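Hypoxanthine-guanine phosphoribosyltransferase (Thermus thermophilus, PDB 3ACD) probably catalyses the magnesium-dependent transfer of a phosphoribosyl group from 5-phospho-alpha-D-ribose 1-diphosphate to hypoxanthine or guanine, giving IMP or GMP in purine salvage. Local coordinates at residues Ala31-Gly36 / Ser125-Ala130; Leu41-Asn46 / Ile50-Leu55; Leu91-Arg96 / Asp116-Arg121. One frame throughout, in Å; residues are numbered along the deposited sequence.

Contact 1 of 3, residues Ala31-Gly36 / Ser125-Ala130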
loop_
_atom_site.group_PDB
_atom_site.type_symbol
_atom_site.label_atom_id
_atom_site.label_comp_id
_atom_site.label_asym_id
_atom_site.label_seq_id
_atom_site.Cartn_x
_atom_site.Cartn_y
_atom_site.Cartn_z
ATOM N N ALA A 31 9.052 -16.853 -1.986
ATOM C CA ALA A 31 10.234 -16.985 -1.140
ATOM C C ALA A 31 11.044 -18.214 -1.549
ATOM O O ALA A 31 12.274 -18.173 -1.601
ATOM C CB ALA A 31 9.816 -17.088 0.322
ATOM N N ARG A 32 10.343 -19.301 -1.847
ATOM C CA ARG A 32 10.991 -20.542 -2.262
ATOM C C ARG A 32 11.619 -20.394 -3.644
ATOM O O ARG A 32 12.778 -20.757 -3.848
ATOM C CB ARG A 32 9.977 -21.689 -2.292
ATOM C CG ARG A 32 10.542 -22.991 -2.840
ATOM C CD ARG A 32 9.469 -24.055 -3.009
ATOM N NE ARG A 32 8.865 -24.441 -1.738
ATOM C CZ ARG A 32 7.958 -25.404 -1.605
ATOM N NH1 ARG A 32 7.549 -26.082 -2.669
ATOM N NH2 ARG A 32 7.459 -25.690 -0.409
ATOM N N ASP A 33 10.848 -19.862 -4.590
ATOM C CA ASP A 33 11.329 -19.677 -5.956
ATOM C C ASP A 33 12.501 -18.710 -6.046
ATOM O O ASP A 33 13.374 -18.864 -6.899
ATOM C CB ASP A 33 10.204 -19.167 -6.865
ATOM C CG ASP A 33 9.115 -20.198 -7.095
ATOM O OD1 ASP A 33 9.286 -21.360 -6.666
ATOM O OD2 ASP A 33 8.088 -19.844 -7.714
ATOM N N TYR A 34 12.515 -17.710 -5.168
ATOM C CA TYR A 34 13.570 -16.704 -5.182
ATOM C C TYR A 34 14.632 -16.859 -4.106
ATOM O O TYR A 34 15.304 -15.890 -3.746
ATOM C CB TYR A 34 12.952 -15.307 -5.090
ATOM C CG TYR A 34 12.250 -14.885 -6.358
ATOM C CD1 TYR A 34 12.845 -13.983 -7.237
ATOM C CD2 TYR A 34 11.005 -15.414 -6.696
ATOM C CE1 TYR A 34 12.220 -13.615 -8.418
ATOM C CE2 TYR A 34 10.372 -15.057 -7.877
ATOM C CZ TYR A 34 10.984 -14.156 -8.734
ATOM O OH TYR A 34 10.365 -13.799 -9.906
ATOM N N GLN A 35 14.792 -18.071 -3.589
ATOM C CA GLN A 35 15.802 -18.302 -2.565
ATOM C C GLN A 35 17.161 -17.879 -3.121
ATOM O O GLN A 35 17.485 -18.168 -4.276
ATOM C CB GLN A 35 15.827 -19.780 -2.167
ATOM C CG GLN A 35 16.070 -20.738 -3.322
ATOM C CD GLN A 35 15.968 -22.194 -2.905
ATOM O OE1 GLN A 35 16.713 -22.660 -2.040
ATOM N NE2 GLN A 35 15.041 -22.923 -3.520
ATOM N N GLY A 36 17.938 -17.175 -2.303
ATOM C CA GLY A 36 19.254 -16.727 -2.722
ATOM C C GLY A 36 19.234 -15.508 -3.627
ATOM O O GLY A 36 20.282 -15.051 -4.081
ATOM N N SER A 125 15.155 -10.705 -14.966
ATOM C CA SER A 125 13.979 -11.542 -15.175
ATOM C C SER A 125 12.747 -10.791 -14.701
ATOM O O SER A 125 12.851 -9.820 -13.953
ATOM C CB SER A 125 14.095 -12.856 -14.396
ATOM O OG SER A 125 14.018 -12.634 -12.997
ATOM N N VAL A 126 11.583 -11.241 -15.152
ATOM C CA VAL A 126 10.329 -10.623 -14.755
ATOM C C VAL A 126 9.249 -11.676 -14.578
ATOM O O VAL A 126 9.019 -12.497 -15.466
ATOM C CB VAL A 126 9.809 -9.612 -15.808
ATOM C CG1 VAL A 126 8.493 -9.000 -15.328
ATOM C CG2 VAL A 126 10.840 -8.526 -16.060
ATOM N N ARG A 127 8.605 -11.659 -13.417
ATOM C CA ARG A 127 7.498 -12.560 -13.149
ATOM C C ARG A 127 6.343 -11.693 -12.679
ATOM O O ARG A 127 6.549 -10.557 -12.254
ATOM C CB ARG A 127 7.863 -13.611 -12.099
ATOM C CG ARG A 127 8.691 -14.747 -12.690
ATOM C CD ARG A 127 8.817 -15.938 -11.754
ATOM N NE ARG A 127 9.553 -17.019 -12.404
ATOM C CZ ARG A 127 9.827 -18.192 -11.842
ATOM N NH1 ARG A 127 9.424 -18.450 -10.604
ATOM N NH2 ARG A 127 10.507 -19.107 -12.521
ATOM N N VAL A 128 5.131 -12.224 -12.762
ATOM C CA VAL A 128 3.952 -11.462 -12.382
ATOM C C VAL A 128 3.140 -12.088 -11.258
ATOM O O VAL A 128 2.882 -13.293 -11.255
ATOM C CB VAL A 128 3.019 -11.275 -13.608
ATOM C CG1 VAL A 128 1.738 -10.562 -13.200
ATOM C CG2 VAL A 128 3.742 -10.494 -14.693
ATOM N N ALA A 129 2.750 -11.256 -10.300
ATOM C CA ALA A 129 1.909 -11.688 -9.190
ATOM C C ALA A 129 0.641 -10.852 -9.322
ATOM O O ALA A 129 0.713 -9.629 -9.432
ATOM C CB ALA A 129 2.591 -11.410 -7.857
ATOM N N ALA A 130 -0.511 -11.513 -9.333
ATOM C CA ALA A 130 -1.790 -10.827 -9.460
ATOM C C ALA A 130 -2.794 -11.477 -8.522
ATOM O O ALA A 130 -2.854 -12.698 -8.427
ATOM C CB ALA A 130 -2.293 -10.914 -10.901
HETATM O O HOH W 1 11.714 -12.135 -11.506
#
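Tyr34 and Arg127 meet because both first torsions set CG opposite the carbonyl carbon (chi1 -79° for Arg127, much the same for Tyr34), while the Arg127 chain then runs out straight from CG to NE toward the end of helix 16-33. The two side chains slide past each other in opposite directions. Tyr34 OH lies against the aliphatic part of the arginine, 3.2 Å from Arg127 CD and 3.3 Å from Arg127 CB, a close fit between a hydroxyl and three methylenes. Ring and guanidinium planes stand 86° apart, so the two flat groups do not stack.

Farther out, the guanidinium reaches Asp33, the last residue of the helix. Asp33 OD2 sits at the guanidinium edge, near its plane, 3.5 Å from Arg127 NH1. This is a long salt bridge, with the carboxylate plane turned almost perpendicular (88°) to the guanidinium. Tyr146 OH, on the adjacent strand 146-150, hydrogen-bonds to both Asp33 OD2 and Arg127 NH1 and so bridges the two charges.

The Tyr34 hydroxyl also hydrogen-bonds a water in the plane of its ring, 2.7 Å from Tyr34 OH. That water donates to Ser125 OG, 2.8 Å away, and Ser125 OG has a second partner in Asp97 OD1. Through the water the phenol reaches the start of strand 125-130, and by direct contact its middle at Arg127, while its buried ring packs on Ile99 and Tyr146. Tyr34 is the first residue to leave helical geometry, and its aromatic ring spans the distance to the strand. The arrangement is a helix C-terminus seated on one face of the central parallel sheet, as in the three-layer alpha/beta core of type I phosphoribosyltransferases.

Contact 2 of 3, residues Leu41-Asn46 / Ile50-Leu55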
loop_
_atom_site.group_PDB
_atom_site.type_symbol
_atom_site.label_atom_id
_atom_site.label_comp_id
_atom_site.label_asym_id
_atom_site.label_seq_id
_atom_site.Cartn_x
_atom_site.Cartn_y
_atom_site.Cartn_z
ATOM N N LEU A 41 10.045 -5.814 -6.166
ATOM C CA LEU A 41 8.611 -5.855 -6.422
ATOM C C LEU A 41 8.053 -4.491 -6.808
ATOM O O LEU A 41 8.239 -3.505 -6.100
ATOM C CB LEU A 41 7.862 -6.389 -5.196
ATOM C CG LEU A 41 8.007 -7.880 -4.877
ATOM C CD1 LEU A 41 9.453 -8.204 -4.543
ATOM C CD2 LEU A 41 7.104 -8.240 -3.709
ATOM N N ILE A 42 7.369 -4.445 -7.946
ATOM C CA ILE A 42 6.781 -3.201 -8.424
ATOM C C ILE A 42 5.265 -3.253 -8.296
ATOM O O ILE A 42 4.596 -4.022 -8.988
ATOM C CB ILE A 42 7.151 -2.950 -9.895
ATOM C CG1 ILE A 42 8.676 -2.891 -10.034
ATOM C CG2 ILE A 42 6.490 -1.662 -10.387
ATOM C CD1 ILE A 42 9.156 -2.664 -11.454
ATOM N N CYS A 43 4.736 -2.430 -7.399
ATOM C CA CYS A 43 3.304 -2.360 -7.159
ATOM C C CYS A 43 2.616 -1.435 -8.157
ATOM O O CYS A 43 2.985 -0.267 -8.293
ATOM C CB CYS A 43 3.038 -1.860 -5.739
ATOM S SG CYS A 43 1.289 -1.544 -5.382
ATOM N N VAL A 44 1.622 -1.964 -8.863
ATOM C CA VAL A 44 0.878 -1.161 -9.822
ATOM C C VAL A 44 -0.263 -0.465 -9.083
ATOM O O VAL A 44 -1.258 -1.090 -8.711
ATOM C CB VAL A 44 0.302 -2.029 -10.970
ATOM C CG1 VAL A 44 -0.520 -1.163 -11.920
ATOM C CG2 VAL A 44 1.440 -2.696 -11.738
ATOM N N LEU A 45 -0.100 0.835 -8.857
ATOM C CA LEU A 45 -1.102 1.641 -8.158
ATOM C C LEU A 45 -2.282 1.946 -9.080
ATOM O O LEU A 45 -2.124 1.952 -10.299
ATOM C CB LEU A 45 -0.470 2.954 -7.681
ATOM C CG LEU A 45 0.596 2.836 -6.590
ATOM C CD1 LEU A 45 1.257 4.188 -6.363
ATOM C CD2 LEU A 45 -0.051 2.329 -5.310
ATOM N N ASN A 46 -3.456 2.222 -8.516
ATOM C CA ASN A 46 -3.686 2.264 -7.068
ATOM C C ASN A 46 -4.210 0.940 -6.515
ATOM O O ASN A 46 -3.993 0.617 -5.347
ATOM C CB ASN A 46 -4.729 3.339 -6.729
ATOM C CG ASN A 46 -4.233 4.752 -6.966
ATOM O OD1 ASN A 46 -5.018 5.701 -6.961
ATOM N ND2 ASN A 46 -2.934 4.905 -7.156
ATOM N N ILE A 50 -2.958 -2.933 -1.402
ATOM C CA ILE A 50 -3.253 -3.761 -0.234
ATOM C C ILE A 50 -2.698 -5.170 -0.458
ATOM O O ILE A 50 -2.103 -5.768 0.444
ATOM C CB ILE A 50 -4.781 -3.777 0.067
ATOM C CG1 ILE A 50 -5.219 -2.356 0.454
ATOM C CG2 ILE A 50 -5.094 -4.758 1.194
ATOM C CD1 ILE A 50 -6.642 -2.226 0.982
ATOM N N PHE A 51 -2.885 -5.695 -1.666
ATOM C CA PHE A 51 -2.353 -7.005 -2.029
ATOM C C PHE A 51 -0.835 -6.943 -1.816
ATOM O O PHE A 51 -0.229 -7.852 -1.243
ATOM C CB PHE A 51 -2.686 -7.294 -3.497
ATOM C CG PHE A 51 -2.037 -8.537 -4.053
ATOM C CD1 PHE A 51 -2.024 -9.725 -3.332
ATOM C CD2 PHE A 51 -1.496 -8.530 -5.338
ATOM C CE1 PHE A 51 -1.484 -10.894 -3.884
ATOM C CE2 PHE A 51 -0.955 -9.691 -5.899
ATOM C CZ PHE A 51 -0.952 -10.876 -5.168
ATOM N N MET A 52 -0.227 -5.852 -2.272
ATOM C CA MET A 52 1.213 -5.647 -2.119
ATOM C C MET A 52 1.612 -5.648 -0.638
ATOM O O MET A 52 2.550 -6.344 -0.235
ATOM C CB MET A 52 1.612 -4.310 -2.752
ATOM C CG MET A 52 3.085 -3.956 -2.603
ATOM S SD MET A 52 4.158 -4.761 -3.813
ATOM C CE MET A 52 5.634 -3.710 -3.685
ATOM N N ALA A 53 0.903 -4.864 0.170
ATOM C CA ALA A 53 1.200 -4.775 1.599
ATOM C C ALA A 53 1.160 -6.136 2.291
ATOM O O ALA A 53 2.032 -6.451 3.101
ATOM C CB ALA A 53 0.220 -3.816 2.284
ATOM N N ASP A 54 0.156 -6.946 1.974
ATOM C CA ASP A 54 0.047 -8.264 2.595
ATOM C C ASP A 54 1.051 -9.258 2.019
ATOM O O ASP A 54 1.647 -10.047 2.754
ATOM C CB ASP A 54 -1.371 -8.818 2.429
ATOM C CG ASP A 54 -2.402 -8.031 3.210
ATOM O OD1 ASP A 54 -2.009 -7.122 3.972
ATOM O OD2 ASP A 54 -3.607 -8.321 3.066
ATOM N N LEU A 55 1.242 -9.209 0.705
ATOM C CA LEU A 55 2.165 -10.114 0.029
ATOM C C LEU A 55 3.620 -9.976 0.485
ATOM O O LEU A 55 4.268 -10.976 0.797
ATOM C CB LEU A 55 2.095 -9.909 -1.494
ATOM C CG LEU A 55 2.990 -10.828 -2.338
ATOM C CD1 LEU A 55 2.539 -12.269 -2.173
ATOM C CD2 LEU A 55 2.928 -10.427 -3.808
#
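Met52 lays its thioether along Cys43 and carries its methyl on to Leu41, so one side chain of helix 49-56 covers two same-facing residues of strand 40-45. With CG anti to the backbone N (chi1 178°) the chain leaves the helix toward the sheet, and a bend at chi2 (81°) turns the sulfur and methyl along the strand. Met52 SD passes 3.7 Å from Cys43 CB. Nearer the helix, Met52 CB lies 3.8 Å from Cys43 SG, which points back beside the root of the methionine. The two sulfur-bearing chains therefore lie alongside each other, each sulfur against carbon of its partner.

At the far end, Met52 CE rests 3.8 Å from Leu41 CB and 3.6 Å from Leu41 O, so the methyl touches the backbone carbonyl as well as the side chain. All three residues are buried and the contact is wholly apolar in its side chains. Were Met52 cut back to an alanine, a gap would probably open beside Cys43 and Leu41 CB would lose its methyl neighbour.

Val101 of the neighbouring strand also packs on Met52, and Leu41 and Cys43 are held in the sheet by backbone bonds to strand 64-70. The outer side of the helix faces the second subunit, where Ala53 packs on Ala53 of that chain and Asp54 OD2 forms a salt bridge with Arg57 of the other subunit. Strand 40-45, helix 49-56 and strand 64-70 make a beta-alpha-beta unit, and the methionine packs its crossover helix onto the parallel sheet of the Rossmann-like phosphoribosyltransferase fold.

Contact 3 of 3, residues Leu91-Arg96 / Asp116-Arg121; sequences LPIHGR and DYLEAR
Apolar contacts carry most of this join, with Ile93 at its centre. Its CG1 occupies the crowded position between the backbone N and the carbonyl carbon; this chi1 of 66° places CG1 toward Arg121, and the extended chi2 carries CD1 on to Leu118. There Ile93 CD1 meets Leu118 CD2 at 3.8 Å. The Arg121 chain crosses the isoleucine at about a right angle, with Arg121 CB 3.7 Å from Ile93 CG1.

Carbon-to-oxygen contacts come next. Ile93 CD1 lies 3.4 Å from Leu118 O. The His94 ring turns its edge to the Arg121 carbonyl, His94 CD2 standing 3.1 Å from Arg121 O, and His94 CA makes a CH...O contact with the same oxygen at 3.5 Å.

The polar link runs through water: Arg121 NH1 donates to a water in the guanidinium plane at 3.0 Å, and that water gives a weak bond to Leu91 O.

A type II turn from Ile93 to Arg96, with Gly95 at positive phi, leads into strand 97-102. The pair thus joins the loop before that strand to the C-terminal end of helix 109-119, while Leu118 reaches Ile42 and Val100 on the sheet and Ile93 packs on His40 and Val98.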
loop_
_atom_site.group_PDB
_atom_site.type_symbol
_atom_site.label_atom_id
_atom_site.label_comp_id
_atom_site.label_asym_id
_atom_site.label_seq_id
_atom_site.Cartn_x
_atom_site.Cartn_y
_atom_site.Cartn_z
ATOM N N LEU A 91 13.570 3.416 -8.823
ATOM C CA LEU A 91 14.721 2.541 -8.633
ATOM C C LEU A 91 15.061 1.813 -9.929
ATOM O O LEU A 91 14.185 1.531 -10.742
ATOM C CB LEU A 91 14.442 1.522 -7.523
ATOM C CG LEU A 91 14.475 2.032 -6.076
ATOM C CD1 LEU A 91 13.436 3.122 -5.869
ATOM C CD2 LEU A 91 14.219 0.873 -5.131
ATOM N N PRO A 92 16.349 1.509 -10.142
ATOM C CA PRO A 92 16.783 0.813 -11.357
ATOM C C PRO A 92 16.234 -0.607 -11.426
ATOM O O PRO A 92 16.106 -1.276 -10.402
ATOM C CB PRO A 92 18.308 0.816 -11.235
ATOM C CG PRO A 92 18.594 2.018 -10.377
ATOM C CD PRO A 92 17.509 1.924 -9.333
ATOM N N ILE A 93 15.896 -1.064 -12.627
ATOM C CA ILE A 93 15.411 -2.431 -12.765
ATOM C C ILE A 93 16.345 -3.238 -13.658
ATOM O O ILE A 93 16.204 -4.453 -13.775
ATOM C CB ILE A 93 13.981 -2.501 -13.336
ATOM C CG1 ILE A 93 13.959 -2.006 -14.779
ATOM C CG2 ILE A 93 13.031 -1.691 -12.456
ATOM C CD1 ILE A 93 12.638 -2.280 -15.473
ATOM N N HIS A 94 17.304 -2.567 -14.288
ATOM C CA HIS A 94 18.243 -3.283 -15.144
ATOM C C HIS A 94 19.021 -4.282 -14.298
ATOM O O HIS A 94 19.559 -3.936 -13.243
ATOM C CB HIS A 94 19.210 -2.311 -15.834
ATOM C CG HIS A 94 20.223 -2.990 -16.702
ATOM N ND1 HIS A 94 21.432 -3.447 -16.220
ATOM C CD2 HIS A 94 20.189 -3.332 -18.012
ATOM C CE1 HIS A 94 22.098 -4.040 -17.196
ATOM N NE2 HIS A 94 21.366 -3.984 -18.294
ATOM N N GLY A 95 19.053 -5.529 -14.751
ATOM C CA GLY A 95 19.774 -6.558 -14.025
ATOM C C GLY A 95 19.091 -7.056 -12.764
ATOM O O GLY A 95 19.661 -7.868 -12.043
ATOM N N ARG A 96 17.880 -6.578 -12.485
ATOM C CA ARG A 96 17.155 -7.018 -11.292
ATOM C C ARG A 96 16.145 -8.106 -11.640
ATOM O O ARG A 96 15.685 -8.204 -12.782
ATOM C CB ARG A 96 16.380 -5.854 -10.639
ATOM C CG ARG A 96 17.210 -4.711 -10.039
ATOM C CD ARG A 96 18.131 -5.178 -8.917
ATOM N NE ARG A 96 17.423 -5.783 -7.787
ATOM C CZ ARG A 96 16.748 -5.109 -6.859
ATOM N NH1 ARG A 96 16.670 -3.782 -6.908
ATOM N NH2 ARG A 96 16.154 -5.767 -5.870
ATOM N N ASP A 116 6.249 -4.878 -21.569
ATOM C CA ASP A 116 7.123 -4.434 -22.649
ATOM C C ASP A 116 7.982 -3.270 -22.163
ATOM O O ASP A 116 9.168 -3.182 -22.486
ATOM C CB ASP A 116 6.311 -3.995 -23.870
ATOM C CG ASP A 116 5.617 -5.155 -24.562
ATOM O OD1 ASP A 116 6.237 -6.232 -24.691
ATOM O OD2 ASP A 116 4.457 -4.985 -24.991
ATOM N N TYR A 117 7.375 -2.376 -21.389
ATOM C CA TYR A 117 8.087 -1.221 -20.856
ATOM C C TYR A 117 9.250 -1.665 -19.971
ATOM O O TYR A 117 10.381 -1.193 -20.123
ATOM C CB TYR A 117 7.134 -0.343 -20.042
ATOM C CG TYR A 117 7.802 0.852 -19.402
ATOM C CD1 TYR A 117 8.271 1.913 -20.179
ATOM C CD2 TYR A 117 7.974 0.921 -18.019
ATOM C CE1 TYR A 117 8.894 3.016 -19.592
ATOM C CE2 TYR A 117 8.596 2.018 -17.421
ATOM C CZ TYR A 117 9.052 3.062 -18.214
ATOM O OH TYR A 117 9.665 4.148 -17.633
ATOM N N LEU A 118 8.964 -2.576 -19.045
ATOM C CA LEU A 118 9.975 -3.086 -18.130
ATOM C C LEU A 118 11.074 -3.869 -18.847
ATOM O O LEU A 118 12.260 -3.711 -18.548
ATOM C CB LEU A 118 9.323 -3.984 -17.074
ATOM C CG LEU A 118 8.253 -3.356 -16.175
ATOM C CD1 LEU A 118 7.729 -4.406 -15.206
ATOM C CD2 LEU A 118 8.842 -2.175 -15.410
ATOM N N GLU A 119 10.681 -4.717 -19.792
ATOM C CA GLU A 119 11.657 -5.522 -20.520
ATOM C C GLU A 119 12.639 -4.658 -21.305
ATOM O O GLU A 119 13.789 -5.049 -21.507
ATOM C CB GLU A 119 10.946 -6.492 -21.467
ATOM C CG GLU A 119 10.190 -7.606 -20.753
ATOM C CD GLU A 119 11.104 -8.539 -19.975
ATOM O OE1 GLU A 119 12.318 -8.257 -19.880
ATOM O OE2 GLU A 119 10.605 -9.559 -19.455
ATOM N N ALA A 120 12.181 -3.489 -21.738
ATOM C CA ALA A 120 13.021 -2.569 -22.501
ATOM C C ALA A 120 14.248 -2.121 -21.705
ATOM O O ALA A 120 15.257 -1.720 -22.288
ATOM C CB ALA A 120 12.206 -1.358 -22.929
ATOM N N ARG A 121 14.163 -2.190 -20.377
ATOM C CA ARG A 121 15.287 -1.792 -19.535
ATOM C C ARG A 121 16.200 -2.965 -19.209
ATOM O O ARG A 121 17.172 -2.829 -18.466
ATOM C CB ARG A 121 14.787 -1.134 -18.251
ATOM C CG ARG A 121 14.093 0.190 -18.509
ATOM C CD ARG A 121 13.992 1.003 -17.244
ATOM N NE ARG A 121 13.424 2.321 -17.498
ATOM C CZ ARG A 121 13.403 3.301 -16.606
ATOM N NH1 ARG A 121 13.922 3.109 -15.403
ATOM N NH2 ARG A 121 12.857 4.468 -16.914
HETATM O O HOH W 2 14.218 4.006 -12.560
#

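In the fold
The three contacts gather around one parallel sheet. Contacts 1 and 2 have centres about 14 Å apart and touch where Phe51 CE2 packs 3.7 Å from Ala130 C. The centres of contacts 2 and 3 are about 18 Å apart, yet they meet through strand 40-45: Ile42 CD1 is 4.0 Å from Leu118 CD2. Contact 3 also reaches contact 1, with Val126 CG2 against Glu119 OE2. Contacts 2 and 3 are both nested in the chain loop that contact 1 closes. None touches IMP: the Cys43 side chain is about 10 Å from the nucleotide and that of Leu118 about 13 Å, whereas helix 109-119 itself begins within the IMP pocket at Leu109 and Thr110.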